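PDB 1ZM5: trwC protein from Escherichia coli, which probably nicks and transfers plasmid DNA during conjugation, this chain being the metal-binding N-terminal relaxase domain of a larger relaxase-helicase. Local coordinates for residues T87-K92 with D157-T162; F148-S153 with H161-I166. One frame throughout, in Å; residues are numbered along the deposited sequence.

Contact 1 of 2, residues T87-K92 with D157-T162. With CU (copper (II) ion), chain D; nucleotides of chain A.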
ATOM      1  N   THR B  87       1.880  -0.636  -1.953  1.00 17.30           N
ATOM      2  CA  THR B  87       1.636  -0.413  -0.539  1.00 17.22           C
ATOM      3  C   THR B  87       2.345   0.813   0.019  1.00 17.11           C
ATOM      4  O   THR B  87       3.573   0.900   0.008  1.00 16.21           O
ATOM      5  CB  THR B  87       2.020  -1.667   0.292  1.00 17.75           C
ATOM      6  OG1 THR B  87       1.144  -2.743  -0.061  1.00 20.80           O
ATOM      7  CG2 THR B  87       1.890  -1.401   1.784  1.00 15.77           C
ATOM      8  N   PHE B  88       1.542   1.755   0.509  1.00 17.06           N
ATOM      9  CA  PHE B  88       2.036   2.989   1.102  1.00 16.15           C
ATOM     10  C   PHE B  88       2.038   2.879   2.616  1.00 16.34           C
ATOM     11  O   PHE B  88       0.996   2.683   3.225  1.00 17.78           O
ATOM     12  CB  PHE B  88       1.137   4.167   0.733  1.00 18.63           C
ATOM     13  CG  PHE B  88       0.995   4.394  -0.737  1.00 17.85           C
ATOM     14  CD1 PHE B  88       0.150   3.592  -1.498  1.00 15.86           C
ATOM     15  CD2 PHE B  88       1.689   5.429  -1.356  1.00 16.56           C
ATOM     16  CE1 PHE B  88      -0.008   3.822  -2.862  1.00 20.28           C
ATOM     17  CE2 PHE B  88       1.540   5.670  -2.715  1.00 19.59           C
ATOM     18  CZ  PHE B  88       0.692   4.869  -3.476  1.00 17.95           C
ATOM     19  N   SER B  89       3.202   3.037   3.225  1.00 17.69           N
ATOM     20  CA  SER B  89       3.307   2.952   4.672  1.00 19.62           C
ATOM     21  C   SER B  89       3.887   4.245   5.219  1.00 19.82           C
ATOM     22  O   SER B  89       4.966   4.668   4.824  1.00 20.97           O
ATOM     23  CB  SER B  89       4.197   1.775   5.072  1.00 20.89           C
ATOM     24  OG  SER B  89       3.657   0.553   4.606  1.00 24.11           O
ATOM     25  N   ALA B  90       3.164   4.857   6.146  1.00 18.18           N
ATOM     26  CA  ALA B  90       3.580   6.109   6.737  1.00 17.98           C
ATOM     27  C   ALA B  90       4.739   5.946   7.697  1.00 18.22           C
ATOM     28  O   ALA B  90       5.061   4.840   8.121  1.00 17.66           O
ATOM     29  CB  ALA B  90       2.408   6.741   7.460  1.00 17.70           C
ATOM     30  N   PRO B  91       5.407   7.059   8.026  1.00 17.94           N
ATOM     31  CA  PRO B  91       6.533   7.019   8.960  1.00 18.37           C
ATOM     32  C   PRO B  91       5.966   6.538  10.288  1.00 16.98           C
ATOM     33  O   PRO B  91       4.794   6.761  10.569  1.00 18.61           O
ATOM     34  CB  PRO B  91       6.971   8.477   9.019  1.00 18.28           C
ATOM     35  CG  PRO B  91       6.678   8.951   7.626  1.00 16.37           C
ATOM     36  CD  PRO B  91       5.322   8.370   7.367  1.00 17.52           C
ATOM     37  N   LYS B  92       6.789   5.887  11.099  1.00 16.87           N
ATOM     38  CA  LYS B  92       6.348   5.369  12.386  1.00 15.52           C
ATOM     39  C   LYS B  92       5.676   6.437  13.258  1.00 16.91           C
ATOM     40  O   LYS B  92       4.528   6.290  13.665  1.00 15.75           O
ATOM     41  CB  LYS B  92       7.541   4.772  13.130  1.00 13.82           C
ATOM     42  CG  LYS B  92       7.184   4.155  14.477  1.00 13.69           C
ATOM     43  CD  LYS B  92       6.124   3.066  14.340  1.00 12.99           C
ATOM     44  CE  LYS B  92       6.605   1.922  13.435  1.00 15.56           C
ATOM     45  NZ  LYS B  92       5.571   0.862  13.270  1.00 11.20           N
ATOM     46  N   ASP B 157       2.180  -3.655  16.132  1.00 23.04           N
ATOM     47  CA  ASP B 157       2.610  -2.287  16.404  1.00 23.45           C
ATOM     48  C   ASP B 157       1.736  -1.385  15.521  1.00 21.95           C
ATOM     49  O   ASP B 157       1.130  -1.856  14.551  1.00 21.29           O
ATOM     50  CB  ASP B 157       4.078  -2.057  15.989  1.00 22.98           C
ATOM     51  CG  ASP B 157       5.088  -2.554  17.019  1.00 27.98           C
ATOM     52  OD1 ASP B 157       4.860  -2.346  18.233  1.00 27.72           O
ATOM     53  OD2 ASP B 157       6.135  -3.129  16.608  1.00 26.48           O
ATOM     54  N   PRO B 158       1.640  -0.087  15.859  1.00 20.68           N
ATOM     55  CA  PRO B 158       0.841   0.835  15.041  1.00 20.27           C
ATOM     56  C   PRO B 158       1.578   0.923  13.695  1.00 19.95           C
ATOM     57  O   PRO B 158       2.793   1.173  13.662  1.00 18.39           O
ATOM     58  CB  PRO B 158       0.933   2.156  15.808  1.00 18.51           C
ATOM     59  CG  PRO B 158       1.128   1.726  17.213  1.00 20.48           C
ATOM     60  CD  PRO B 158       2.102   0.576  17.090  1.00 21.08           C
ATOM     61  N   GLN B 159       0.860   0.729  12.595  1.00 19.59           N
ATOM     62  CA  GLN B 159       1.483   0.760  11.273  1.00 19.75           C
ATOM     63  C   GLN B 159       0.462   1.205  10.242  1.00 18.69           C
ATOM     64  O   GLN B 159      -0.191   0.381   9.599  1.00 18.31           O
ATOM     65  CB  GLN B 159       2.014  -0.644  10.929  1.00 19.32           C
ATOM     66  CG  GLN B 159       2.746  -0.790   9.592  1.00 17.72           C
ATOM     67  CD  GLN B 159       3.915   0.170   9.422  1.00 17.63           C
ATOM     68  OE1 GLN B 159       4.396   0.770  10.379  1.00 19.87           O
ATOM     69  NE2 GLN B 159       4.378   0.310   8.193  1.00 20.15           N
ATOM     70  N   LEU B 160       0.329   2.515  10.083  1.00 19.52           N
ATOM     71  CA  LEU B 160      -0.638   3.063   9.143  1.00 17.51           C
ATOM     72  C   LEU B 160      -0.205   2.827   7.707  1.00 16.15           C
ATOM     73  O   LEU B 160       0.838   3.312   7.261  1.00 15.64           O
ATOM     74  CB  LEU B 160      -0.845   4.569   9.396  1.00 18.53           C
ATOM     75  CG  LEU B 160      -1.804   5.314   8.442  1.00 18.70           C
ATOM     76  CD1 LEU B 160      -3.185   4.687   8.496  1.00 19.15           C
ATOM     77  CD2 LEU B 160      -1.885   6.783   8.827  1.00 20.21           C
ATOM     78  N   HIS B 161      -1.001   2.062   6.978  1.00 15.01           N
ATOM     79  CA  HIS B 161      -0.670   1.814   5.588  1.00 14.89           C
ATOM     80  C   HIS B 161      -1.877   1.458   4.744  1.00 14.71           C
ATOM     81  O   HIS B 161      -2.919   1.029   5.252  1.00 14.22           O
ATOM     82  CB  HIS B 161       0.408   0.730   5.466  1.00 16.54           C
ATOM     83  CG  HIS B 161      -0.019  -0.628   5.931  1.00 20.48           C
ATOM     84  ND1 HIS B 161      -0.197  -0.942   7.262  1.00 22.30           N
ATOM     85  CD2 HIS B 161      -0.240  -1.775   5.242  1.00 18.95           C
ATOM     86  CE1 HIS B 161      -0.501  -2.222   7.373  1.00 19.87           C
ATOM     87  NE2 HIS B 161      -0.533  -2.750   6.163  1.00 19.75           N
ATOM     88  N   THR B 162      -1.737   1.666   3.444  1.00 13.06           N
ATOM     89  CA  THR B 162      -2.809   1.364   2.521  1.00 13.10           C
ATOM     90  C   THR B 162      -2.266   0.502   1.399  1.00 15.47           C
ATOM     91  O   THR B 162      -1.145   0.703   0.916  1.00 15.65           O
ATOM     92  CB  THR B 162      -3.402   2.641   1.877  1.00 13.53           C
ATOM     93  OG1 THR B 162      -3.900   3.522   2.893  1.00 12.64           O
ATOM     94  CG2 THR B 162      -4.518   2.275   0.919  1.00  9.89           C
TER
HETATM   95 CU    CU D 300      -1.857  -4.375   5.412  1.00 35.43          CU
ATOM     96  P    DT A  23      12.729   3.358  10.035  1.00 20.15           P
ATOM     97  OP1  DT A  23      12.294   4.626  10.642  1.00 18.40           O
ATOM     98  OP2  DT A  23      13.981   2.695  10.513  1.00 24.90           O
ATOM     99  O5'  DT A  23      11.521   2.315  10.118  1.00 20.70           O
ATOM    100  C5'  DT A  23      10.921   1.952  11.382  1.00 21.82           C
ATOM    101  C4'  DT A  23       9.426   1.790  11.213  1.00 25.70           C
ATOM    102  O4'  DT A  23       8.959   2.904  10.436  1.00 28.71           O
ATOM    103  C3'  DT A  23       8.918   0.514  10.520  1.00 26.83           C
ATOM    104  O3'  DT A  23       8.099  -0.105  11.546  1.00 28.81           O
ATOM    105  C2'  DT A  23       7.752   1.005   9.669  1.00 29.90           C
ATOM    106  C1'  DT A  23       7.925   2.513   9.569  1.00 25.78           C
ATOM    107  N1   DT A  23       8.117   3.218   8.300  1.00 25.42           N
ATOM    108  C2   DT A  23       7.256   3.003   7.247  1.00 25.14           C
ATOM    109  O2   DT A  23       6.407   2.129   7.240  1.00 22.38           O
ATOM    110  N3   DT A  23       7.429   3.868   6.193  1.00 24.88           N
ATOM    111  C4   DT A  23       8.364   4.879   6.088  1.00 22.56           C
ATOM    112  O4   DT A  23       8.376   5.593   5.103  1.00 26.87           O
ATOM    113  C5   DT A  23       9.272   4.999   7.199  1.00 23.24           C
ATOM    114  C7   DT A  23      10.336   6.049   7.159  1.00 23.86           C
ATOM    115  C6   DT A  23       9.117   4.163   8.226  1.00 23.97           C
ATOM    116  P    DC A  24       7.964  -1.706  11.687  1.00 27.41           P
ATOM    117  OP1  DC A  24       6.635  -1.957  12.291  1.00 25.73           O
ATOM    118  OP2  DC A  24       9.183  -2.174  12.387  1.00 27.14           O
ATOM    119  O5'  DC A  24       7.945  -2.283  10.203  1.00 26.26           O
ATOM    120  C5'  DC A  24       6.732  -2.399   9.449  1.00 24.91           C
ATOM    121  C4'  DC A  24       7.026  -3.111   8.150  1.00 26.76           C
ATOM    122  O4'  DC A  24       8.204  -2.505   7.585  1.00 23.45           O
ATOM    123  C3'  DC A  24       7.332  -4.609   8.279  1.00 29.35           C
ATOM    124  O3'  DC A  24       6.240  -5.238   7.590  1.00 37.27           O
ATOM    125  C2'  DC A  24       8.404  -4.847   7.228  1.00 29.17           C
ATOM    126  C1'  DC A  24       8.993  -3.479   6.933  1.00 25.52           C
ATOM    127  N1   DC A  24      10.405  -3.207   7.226  1.00 22.19           N
ATOM    128  C2   DC A  24      11.371  -3.729   6.370  1.00 22.49           C
ATOM    129  O2   DC A  24      11.008  -4.504   5.472  1.00 21.67           O
ATOM    130  N3   DC A  24      12.668  -3.378   6.540  1.00 21.87           N
ATOM    131  C4   DC A  24      13.008  -2.560   7.541  1.00 23.42           C
ATOM    132  N4   DC A  24      14.294  -2.220   7.671  1.00 24.81           N
ATOM    133  C5   DC A  24      12.042  -2.052   8.459  1.00 20.58           C
ATOM    134  C6   DC A  24      10.768  -2.406   8.272  1.00 21.44           C
ATOM    135  P    DG A  22      16.520   1.610   4.643  1.00 27.99           P
ATOM    136  OP1  DG A  22      17.453   2.470   5.400  1.00 34.28           O
ATOM    137  OP2  DG A  22      16.594   0.136   4.792  1.00 28.08           O
ATOM    138  O5'  DG A  22      15.059   2.106   5.014  1.00 27.69           O
ATOM    139  C5'  DG A  22      14.820   3.394   5.585  1.00 25.59           C
ATOM    140  C4'  DG A  22      13.442   3.397   6.203  1.00 25.59           C
ATOM    141  O4'  DG A  22      12.575   2.737   5.268  1.00 26.10           O
ATOM    142  C3'  DG A  22      13.291   2.651   7.535  1.00 22.10           C
ATOM    143  O3'  DG A  22      12.971   3.687   8.476  1.00 22.85           O
ATOM    144  C2'  DG A  22      11.921   2.011   7.430  1.00 25.17           C
ATOM    145  C1'  DG A  22      11.619   1.953   5.946  1.00 24.16           C
ATOM    146  N9   DG A  22      11.569   0.654   5.290  1.00 22.82           N
ATOM    147  C8   DG A  22      12.587  -0.025   4.664  1.00 19.99           C
ATOM    148  N7   DG A  22      12.170  -1.084   4.024  1.00 20.31           N
ATOM    149  C5   DG A  22      10.805  -1.119   4.280  1.00 20.59           C
ATOM    150  C6   DG A  22       9.804  -2.016   3.837  1.00 20.29           C
ATOM    151  O6   DG A  22       9.924  -2.991   3.093  1.00 24.79           O
ATOM    152  N1   DG A  22       8.551  -1.675   4.341  1.00 20.14           N
ATOM    153  C2   DG A  22       8.296  -0.598   5.168  1.00 19.41           C
ATOM    154  N2   DG A  22       7.024  -0.413   5.568  1.00 16.88           N
ATOM    155  N3   DG A  22       9.218   0.237   5.576  1.00 17.95           N
ATOM    156  C4   DG A  22      10.435  -0.076   5.095  1.00 20.48           C
TER
HETATM  157  O   HOH W   1       3.855  -1.567   6.086  1.00 22.96           O
HETATM  158  O   HOH W   2       4.574   3.442  10.416  1.00 24.38           O
HETATM  159  O   HOH W   3       0.202  -5.101   5.344  1.00 34.47           O
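F88 and T162 form an antiparallel hydrogen-bonded pair and S89 and H161 the adjoining non-hydrogen-bonded pair, with the two strand axes 4.7 Å apart at closest approach and 151° between their N-to-C directions. They belong to the antiparallel sheet of the relaxase domain, whose strand 158-171 carries metal-binding histidines in the manner of the HUH, or Rep-type, nucleases. F88 and T162 exchange both backbone bonds, N to O each way at 2.9 Å; A90 N to L160 O adds a straighter one just past the end of strand 81-89. Beyond it K92, the first residue of helix 92-100, reaches back to the start of strand 158-171. Its chain leaves anti to the backbone N (chi1 -178°) and then bends at chi2 and chi3, crossing the Q159 side chain at about a right angle. NZ thereby reaches P158 O at 2.8 Å and Q159 OE1 at 3.1 Å, and it also bonds OP1 of DC24 of chain A and the carbonyl of F232. The Q159 amide is held from both ends: OE1 takes K92 and a water shared with A90 O, while NE2 gives a nearly straight bond to O2 of DT23 of chain A, 2.9 Å away. S89 O accepts N3 of the same thymine, so each strand gives one hydrogen bond to that base, consistent with its recognition. A second water joins S89 OG to Q159 NE2. On the face of the sheet bearing S89, OG lies 3.4 Å from H161 CB. The imidazole is fixed at both nitrogens: ND1 donates to Q159 O, in the ring plane but 38° out of the carbonyl plane, and NE2 binds copper at 2.2 Å.

Contact 2 of 2, residues F148-S153 with H161-I166. With CU (copper (II) ion), chain D.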
ATOM      1  N   PHE B 148      -7.230  -0.265   0.283  1.00 24.25           N
ATOM      2  CA  PHE B 148      -7.551  -0.828   1.588  1.00 22.36           C
ATOM      3  C   PHE B 148      -6.590  -0.264   2.634  1.00 22.92           C
ATOM      4  O   PHE B 148      -5.377  -0.416   2.517  1.00 23.14           O
ATOM      5  CB  PHE B 148      -7.451  -2.365   1.530  1.00 20.90           C
ATOM      6  CG  PHE B 148      -8.200  -2.981   0.366  1.00 20.79           C
ATOM      7  CD1 PHE B 148      -7.592  -3.135  -0.872  1.00 22.25           C
ATOM      8  CD2 PHE B 148      -9.532  -3.350   0.497  1.00 22.91           C
ATOM      9  CE1 PHE B 148      -8.301  -3.645  -1.969  1.00 22.92           C
ATOM     10  CE2 PHE B 148     -10.254  -3.861  -0.594  1.00 22.79           C
ATOM     11  CZ  PHE B 148      -9.635  -4.008  -1.826  1.00 22.55           C
ATOM     12  N   ARG B 149      -7.137   0.390   3.653  1.00 22.77           N
ATOM     13  CA  ARG B 149      -6.327   0.982   4.713  1.00 22.11           C
ATOM     14  C   ARG B 149      -6.267   0.047   5.920  1.00 23.02           C
ATOM     15  O   ARG B 149      -7.290  -0.485   6.357  1.00 23.95           O
ATOM     16  CB  ARG B 149      -6.916   2.334   5.123  1.00 22.48           C
ATOM     17  CG  ARG B 149      -6.051   3.176   6.077  1.00 26.61           C
ATOM     18  CD  ARG B 149      -6.759   4.491   6.409  1.00 25.38           C
ATOM     19  NE  ARG B 149      -8.102   4.212   6.892  1.00 29.94           N
ATOM     20  CZ  ARG B 149      -9.162   4.988   6.692  1.00 32.32           C
ATOM     21  NH1 ARG B 149     -10.339   4.623   7.177  1.00 31.88           N
ATOM     22  NH2 ARG B 149      -9.051   6.124   6.014  1.00 33.45           N
ATOM     23  N   HIS B 150      -5.063  -0.154   6.448  1.00 21.21           N
ATOM     24  CA  HIS B 150      -4.852  -1.017   7.599  1.00 20.39           C
ATOM     25  C   HIS B 150      -4.066  -0.233   8.637  1.00 22.10           C
ATOM     26  O   HIS B 150      -3.491   0.805   8.311  1.00 21.37           O
ATOM     27  CB  HIS B 150      -4.125  -2.286   7.166  1.00 21.47           C
ATOM     28  CG  HIS B 150      -4.933  -3.138   6.240  1.00 26.27           C
ATOM     29  ND1 HIS B 150      -4.367  -4.041   5.364  1.00 28.06           N
ATOM     30  CD2 HIS B 150      -6.272  -3.210   6.042  1.00 23.69           C
ATOM     31  CE1 HIS B 150      -5.324  -4.626   4.666  1.00 28.17           C
ATOM     32  NE2 HIS B 150      -6.487  -4.138   5.057  1.00 24.40           N
ATOM     33  N   GLU B 151      -4.016  -0.736   9.873  1.00 23.10           N
ATOM     34  CA  GLU B 151      -3.381  -0.000  10.958  1.00 22.72           C
ATOM     35  C   GLU B 151      -2.337  -0.701  11.816  1.00 23.52           C
ATOM     36  O   GLU B 151      -1.725  -0.067  12.679  1.00 25.22           O
ATOM     37  CB  GLU B 151      -4.487   0.546  11.865  1.00 22.21           C
ATOM     38  CG  GLU B 151      -5.637   1.205  11.096  1.00 23.55           C
ATOM     39  CD  GLU B 151      -6.859   1.520  11.964  1.00 27.90           C
ATOM     40  OE1 GLU B 151      -6.878   1.158  13.161  1.00 27.31           O
ATOM     41  OE2 GLU B 151      -7.818   2.131  11.440  1.00 31.30           O
ATOM     42  N   THR B 152      -2.107  -1.987  11.593  1.00 23.90           N
ATOM     43  CA  THR B 152      -1.130  -2.700  12.413  1.00 25.17           C
ATOM     44  C   THR B 152      -0.103  -3.504  11.621  1.00 24.59           C
ATOM     45  O   THR B 152      -0.360  -3.904  10.477  1.00 21.86           O
ATOM     46  CB  THR B 152      -1.828  -3.677  13.363  1.00 27.51           C
ATOM     47  OG1 THR B 152      -2.433  -4.720  12.591  1.00 32.44           O
ATOM     48  CG2 THR B 152      -2.911  -2.968  14.164  1.00 28.34           C
ATOM     49  N   SER B 153       1.057  -3.737  12.246  1.00 23.37           N
ATOM     50  CA  SER B 153       2.125  -4.521  11.632  1.00 22.45           C
ATOM     51  C   SER B 153       1.900  -5.971  12.046  1.00 25.92           C
ATOM     52  O   SER B 153       0.944  -6.271  12.761  1.00 26.60           O
ATOM     53  CB  SER B 153       3.500  -4.049  12.112  1.00 20.84           C
ATOM     54  OG  SER B 153       3.725  -4.362  13.480  1.00 18.79           O
ATOM     55  N   HIS B 161      -1.001   2.062   6.978  1.00 15.01           N
ATOM     56  CA  HIS B 161      -0.670   1.814   5.588  1.00 14.89           C
ATOM     57  C   HIS B 161      -1.877   1.458   4.744  1.00 14.71           C
ATOM     58  O   HIS B 161      -2.919   1.029   5.252  1.00 14.22           O
ATOM     59  CB  HIS B 161       0.408   0.730   5.466  1.00 16.54           C
ATOM     60  CG  HIS B 161      -0.019  -0.628   5.931  1.00 20.48           C
ATOM     61  ND1 HIS B 161      -0.197  -0.942   7.262  1.00 22.30           N
ATOM     62  CD2 HIS B 161      -0.240  -1.775   5.242  1.00 18.95           C
ATOM     63  CE1 HIS B 161      -0.501  -2.222   7.373  1.00 19.87           C
ATOM     64  NE2 HIS B 161      -0.533  -2.750   6.163  1.00 19.75           N
ATOM     65  N   THR B 162      -1.737   1.666   3.444  1.00 13.06           N
ATOM     66  CA  THR B 162      -2.809   1.364   2.521  1.00 13.10           C
ATOM     67  C   THR B 162      -2.266   0.502   1.399  1.00 15.47           C
ATOM     68  O   THR B 162      -1.145   0.703   0.916  1.00 15.65           O
ATOM     69  CB  THR B 162      -3.402   2.641   1.877  1.00 13.53           C
ATOM     70  OG1 THR B 162      -3.900   3.522   2.893  1.00 12.64           O
ATOM     71  CG2 THR B 162      -4.518   2.275   0.919  1.00  9.89           C
ATOM     72  N   HIS B 163      -3.074  -0.471   1.007  1.00 16.92           N
ATOM     73  CA  HIS B 163      -2.757  -1.357  -0.090  1.00 18.17           C
ATOM     74  C   HIS B 163      -3.553  -0.813  -1.273  1.00 19.63           C
ATOM     75  O   HIS B 163      -4.785  -0.838  -1.266  1.00 21.44           O
ATOM     76  CB  HIS B 163      -3.224  -2.770   0.233  1.00 19.49           C
ATOM     77  CG  HIS B 163      -2.438  -3.424   1.325  1.00 20.54           C
ATOM     78  ND1 HIS B 163      -1.127  -3.818   1.159  1.00 19.51           N
ATOM     79  CD2 HIS B 163      -2.766  -3.719   2.605  1.00 17.51           C
ATOM     80  CE1 HIS B 163      -0.678  -4.324   2.295  1.00 22.09           C
ATOM     81  NE2 HIS B 163      -1.653  -4.275   3.187  1.00 22.40           N
ATOM     82  N   ALA B 164      -2.859  -0.286  -2.273  1.00 20.28           N
ATOM     83  CA  ALA B 164      -3.544   0.232  -3.448  1.00 20.21           C
ATOM     84  C   ALA B 164      -3.446  -0.872  -4.492  1.00 19.74           C
ATOM     85  O   ALA B 164      -2.437  -1.000  -5.174  1.00 23.23           O
ATOM     86  CB  ALA B 164      -2.867   1.503  -3.943  1.00 17.52           C
ATOM     87  N   VAL B 165      -4.481  -1.689  -4.600  1.00 17.94           N
ATOM     88  CA  VAL B 165      -4.434  -2.767  -5.569  1.00 19.99           C
ATOM     89  C   VAL B 165      -4.902  -2.304  -6.945  1.00 20.17           C
ATOM     90  O   VAL B 165      -6.096  -2.094  -7.189  1.00 16.88           O
ATOM     91  CB  VAL B 165      -5.282  -3.972  -5.120  1.00 21.05           C
ATOM     92  CG1 VAL B 165      -5.212  -5.077  -6.179  1.00 23.33           C
ATOM     93  CG2 VAL B 165      -4.767  -4.502  -3.793  1.00 18.79           C
ATOM     94  N   ILE B 166      -3.936  -2.123  -7.833  1.00 19.14           N
ATOM     95  CA  ILE B 166      -4.240  -1.705  -9.182  1.00 18.70           C
ATOM     96  C   ILE B 166      -4.584  -2.970  -9.932  1.00 19.35           C
ATOM     97  O   ILE B 166      -3.776  -3.900 -10.017  1.00 17.55           O
ATOM     98  CB  ILE B 166      -3.041  -1.033  -9.848  1.00 16.67           C
ATOM     99  CG1 ILE B 166      -2.617   0.188  -9.030  1.00 16.93           C
ATOM    100  CG2 ILE B 166      -3.417  -0.588 -11.252  1.00 17.99           C
ATOM    101  CD1 ILE B 166      -1.356   0.852  -9.539  1.00  7.98           C
TER
HETATM  102 CU    CU D 300      -1.857  -4.375   5.412  1.00 35.43          CU
HETATM  103  O   HOH W   3       0.202  -5.101   5.344  1.00 34.47           O
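H150 CB sits over one face of the H161 imidazole, 4.0 Å from the ring centroid, a CH-pi contact. The H150 ring presents its edge toward that H161 ring as an offset edge-to-face pair with planes at 81°, while T152 O lies near the H161 ring plane, 3.5 Å from CE1. At the rim of H163, close to its plane, stand H150 ND1 and the water on the metal; the H150 and H163 rings themselves meet obliquely, their planes at 62°. All three rings turn a nitrogen to one copper ion. H163 NE2 binds it at 2.2 Å, and H150 ND1, which has the metal in its ring plane, makes a longer bond of 2.5 Å. The water completes the four ligands. H150 thus uses its delta nitrogen where the other two use epsilon nitrogens; its CG stands anti to the carbonyl carbon (chi1 -65°), which carries the ring to the metal side, and the ring's turn about chi2 presents ND1. This is the three-histidine cluster of the HUH-type relaxases, built here on the beta hairpin of strands 145-152 and 158-171. The remaining ring nitrogens of H150 and H163 are also engaged, NE2 of H150 with Y18 O and ND1 of H163 with T87 OG1, which fixes the rotation of both rings. Backbone pairing sets the spacing: F148 with H163 and H150 with H161 are hydrogen-bonded pairs, and H150 N to H161 O is short and nearly straight at 2.7 Å. R149 and T162 lie between them, on the other face, where the arginine runs off to a salt bridge with D111. Further along, V165 CG2 meets the edge of the F148 ring, 4.1 Å from CE1.

In the fold
From the N terminus, strand 2-8 comes first and later pairs with 81-89, which runs into helix 92-100; the chain then passes through helix 104-122 and two short strands before strand 145-152 and its hairpin partner 158-171. Contact 1 closes the long excursion of 64 residues between 87-92 and 157-162, and contact 2 closes the short hairpin connection, with seven residues between its segments. Contact 2 starts inside the loop of contact 1 but ends just beyond it, so the two overlap on H161 and T162 rather than nest. Strand 158-171 is therefore the middle strand, flanked by 81-89 and 145-152. The contacts also touch directly, through a probable hydrogen bond from Q159 N to E151 O at 2.7 Å.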